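Side-chain contact in acylphosphatase (Bacillus subtilis, PDB 3BR8), which catalyses the hydrolysis of acyl phosphates to a carboxylate and inorganic phosphate: residues R18-V21 / Q22-D26. Residues are numbered along the deposited sequence; the frame is centred on the assembly and turned at random.
Sequences RYFV and QMEAD. With PO4 (phosphate ion), chain B.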
ATOM      1  N   ARG A  18      -0.837  -4.273  -7.580  1.00  7.07           N
ATOM      2  CA  ARG A  18      -0.444  -5.027  -6.400  1.00  7.04           C
ATOM      3  C   ARG A  18       1.048  -5.347  -6.418  1.00  6.79           C
ATOM      4  O   ARG A  18       1.728  -5.172  -5.418  1.00  6.68           O
ATOM      5  CB  ARG A  18      -1.306  -6.281  -6.225  1.00  7.57           C
ATOM      6  CG  ARG A  18      -2.778  -5.962  -5.920  1.00  7.61           C
ATOM      7  CD  ARG A  18      -3.651  -7.202  -6.004  1.00  8.29           C
ATOM      8  NE  ARG A  18      -3.610  -7.768  -7.352  1.00  9.71           N
ATOM      9  CZ  ARG A  18      -4.205  -8.901  -7.715  1.00 11.48           C
ATOM     10  NH1 ARG A  18      -4.919  -9.609  -6.844  1.00 13.08           N
ATOM     11  NH2 ARG A  18      -4.091  -9.328  -8.969  1.00 13.82           N
ATOM     12  N   TYR A  19       1.554  -5.794  -7.567  1.00  7.18           N
ATOM     13  CA  TYR A  19       2.988  -6.026  -7.745  1.00  7.28           C
ATOM     14  C   TYR A  19       3.801  -4.757  -7.455  1.00  7.05           C
ATOM     15  O   TYR A  19       4.818  -4.806  -6.752  1.00  7.00           O
ATOM     16  CB  TYR A  19       3.272  -6.515  -9.168  1.00  7.76           C
ATOM     17  CG  TYR A  19       4.720  -6.371  -9.581  1.00  7.71           C
ATOM     18  CD1 TYR A  19       5.677  -7.328  -9.227  1.00  8.01           C
ATOM     19  CD2 TYR A  19       5.142  -5.256 -10.311  1.00  7.61           C
ATOM     20  CE1 TYR A  19       7.015  -7.173  -9.607  1.00  7.17           C
ATOM     21  CE2 TYR A  19       6.467  -5.087 -10.674  1.00  8.67           C
ATOM     22  CZ  TYR A  19       7.394  -6.040 -10.315  1.00  7.64           C
ATOM     23  OH  TYR A  19       8.698  -5.862 -10.684  1.00  8.51           O
ATOM     24  N   PHE A  20       3.379  -3.623  -8.014  1.00  6.77           N
ATOM     25  CA  PHE A  20       4.081  -2.366  -7.801  1.00  6.95           C
ATOM     26  C   PHE A  20       4.147  -1.998  -6.324  1.00  7.02           C
ATOM     27  O   PHE A  20       5.213  -1.640  -5.815  1.00  6.94           O
ATOM     28  CB  PHE A  20       3.415  -1.248  -8.605  1.00  7.81           C
ATOM     29  CG  PHE A  20       3.882   0.118  -8.216  1.00  8.78           C
ATOM     30  CD1 PHE A  20       5.170   0.539  -8.532  1.00 10.18           C
ATOM     31  CD2 PHE A  20       3.056   0.971  -7.502  1.00 10.45           C
ATOM     32  CE1 PHE A  20       5.628   1.792  -8.162  1.00 12.39           C
ATOM     33  CE2 PHE A  20       3.510   2.228  -7.126  1.00 11.90           C
ATOM     34  CZ  PHE A  20       4.798   2.636  -7.455  1.00 11.71           C
ATOM     35  N   VAL A  21       3.007  -2.075  -5.643  1.00  7.21           N
ATOM     36  CA  VAL A  21       2.953  -1.749  -4.220  1.00  7.03           C
ATOM     37  C   VAL A  21       3.869  -2.685  -3.431  1.00  7.14           C
ATOM     38  O   VAL A  21       4.588  -2.245  -2.540  1.00  7.17           O
ATOM     39  CB  VAL A  21       1.514  -1.835  -3.689  1.00  7.20           C
ATOM     40  CG1 VAL A  21       1.470  -1.759  -2.158  1.00  7.02           C
ATOM     41  CG2 VAL A  21       0.659  -0.733  -4.291  1.00  7.93           C
ATOM     42  N   GLN A  22       3.856  -3.971  -3.768  1.00  7.09           N
ATOM     43  CA  GLN A  22       4.718  -4.928  -3.077  1.00  6.95           C
ATOM     44  C   GLN A  22       6.211  -4.626  -3.266  1.00  7.14           C
ATOM     45  O   GLN A  22       7.004  -4.725  -2.312  1.00  6.66           O
ATOM     46  CB  GLN A  22       4.405  -6.350  -3.531  1.00  7.41           C
ATOM     47  CG  GLN A  22       5.197  -7.438  -2.832  1.00  7.10           C
ATOM     48  CD  GLN A  22       4.925  -8.764  -3.460  1.00  8.54           C
ATOM     49  OE1 GLN A  22       4.983  -8.895  -4.684  1.00 10.54           O
ATOM     50  NE2 GLN A  22       4.583  -9.755  -2.647  1.00  9.72           N
ATOM     51  N   MET A  23       6.611  -4.263  -4.480  1.00  7.30           N
ATOM     52  CA  MET A  23       8.012  -3.909  -4.719  1.00  7.08           C
ATOM     53  C   MET A  23       8.405  -2.689  -3.922  1.00  6.96           C
ATOM     54  O   MET A  23       9.494  -2.652  -3.351  1.00  7.02           O
ATOM     55  CB  MET A  23       8.315  -3.681  -6.208  1.00  7.73           C
ATOM     56  CG  MET A  23       8.122  -4.897  -7.129  1.00  9.03           C
ATOM     57  SD  MET A  23       9.019  -6.403  -6.664  1.00  7.99           S
ATOM     58  CE  MET A  23       7.746  -7.315  -5.753  1.00  8.92           C
ATOM     59  N   GLU A  24       7.513  -1.701  -3.860  1.00  7.46           N
ATOM     60  CA  GLU A  24       7.800  -0.497  -3.080  1.00  7.76           C
ATOM     61  C   GLU A  24       7.879  -0.811  -1.597  1.00  7.45           C
ATOM     62  O   GLU A  24       8.751  -0.296  -0.890  1.00  7.53           O
ATOM     63  CB  GLU A  24       6.743   0.575  -3.338  1.00  8.33           C
ATOM     64  CG  GLU A  24       6.967   1.352  -4.611  1.00  9.84           C
ATOM     65  CD  GLU A  24       8.278   2.144  -4.627  1.00  9.75           C
ATOM     66  OE1 GLU A  24       8.704   2.726  -3.602  1.00 10.51           O
ATOM     67  OE2 GLU A  24       8.858   2.219  -5.716  1.00 10.57           O
ATOM     68  N   ALA A  25       6.947  -1.618  -1.103  1.00  6.95           N
ATOM     69  CA  ALA A  25       6.941  -1.991   0.306  1.00  7.00           C
ATOM     70  C   ALA A  25       8.199  -2.776   0.695  1.00  7.11           C
ATOM     71  O   ALA A  25       8.805  -2.496   1.730  1.00  7.19           O
ATOM     72  CB  ALA A  25       5.713  -2.793   0.622  1.00  7.54           C
ATOM     73  N   ASP A  26       8.604  -3.729  -0.139  1.00  7.34           N
ATOM     74  CA  ASP A  26       9.827  -4.477   0.146  1.00  7.78           C
ATOM     75  C   ASP A  26      11.062  -3.581   0.085  1.00  7.81           C
ATOM     76  O   ASP A  26      11.929  -3.659   0.954  1.00  7.99           O
ATOM     77  CB  ASP A  26       9.986  -5.658  -0.803  1.00  8.08           C
ATOM     78  CG  ASP A  26       9.072  -6.836  -0.472  1.00  9.87           C
ATOM     79  OD1 ASP A  26       8.534  -6.928   0.654  1.00  9.49           O
ATOM     80  OD2 ASP A  26       8.934  -7.707  -1.358  1.00  9.82           O
TER
HETATM   81  P   PO4 B  92      -3.574  -5.774 -10.520  1.00  9.35           P
HETATM   82  O1  PO4 B  92      -3.556  -4.246 -10.568  1.00  9.35           O
HETATM   83  O2  PO4 B  92      -2.977  -6.204 -11.843  1.00 11.31           O
HETATM   84  O3  PO4 B  92      -5.024  -6.210 -10.385  1.00 10.80           O
HETATM   85  O4  PO4 B  92      -2.675  -6.214  -9.373  1.00  9.40           O
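Q22 N, M23 N, E24 N and A25 N donate in turn to the carbonyl oxygens of R18, Y19, F20 and V21, four successive i to i+4 bonds of helix 17-27, the pair Q22 N and R18 O lying 2.9 Å apart. On the outer side of this helix M23 lies across the ring of Y19, its CG over one face, 3.7 Å from the ring centroid, in a CH-pi contact. Chi1 of Y19 (162°) sets the ring anti to the backbone N and swings it along the helix toward M23, whose SD lies obliquely beside the ring, 3.6 Å from Y19 CE1, as a Met-aromatic contact. A flexible, polarisable thioether suits such a ring. One residue on, E24 CG lies over a face of the F20 ring, 4.2 Å from its centroid; the glutamate thus lends its aliphatic part to the phenyl group while OE1 forms a salt bridge with R28. V21 and A25, small and apolar, fit the buried side, where both touch F56 of helix 50-62.

In the acylphosphatase alpha/beta sandwich, two helices pack on an antiparallel-rich sheet, and the start of helix 17-27 carries the active-site arginine. Here the catalytic R18 binds phosphate through NE, which is 2.7 Å from O4 of the ion, at the edge of the guanidinium and in its plane. The bend at chi3 (-61°) turns NE to the same oxygen that accepts from R18 N at 3.2 Å. Backbone N atoms of G14 to F17 and ND2 of the catalytic N36 complete the cradle. A leucine here would probably leave O4 without the guanidinium donor and the anion without the positive charge it brings. Farther along, Q22 takes NE2 to F86 O, tying the helix to strand 86-88.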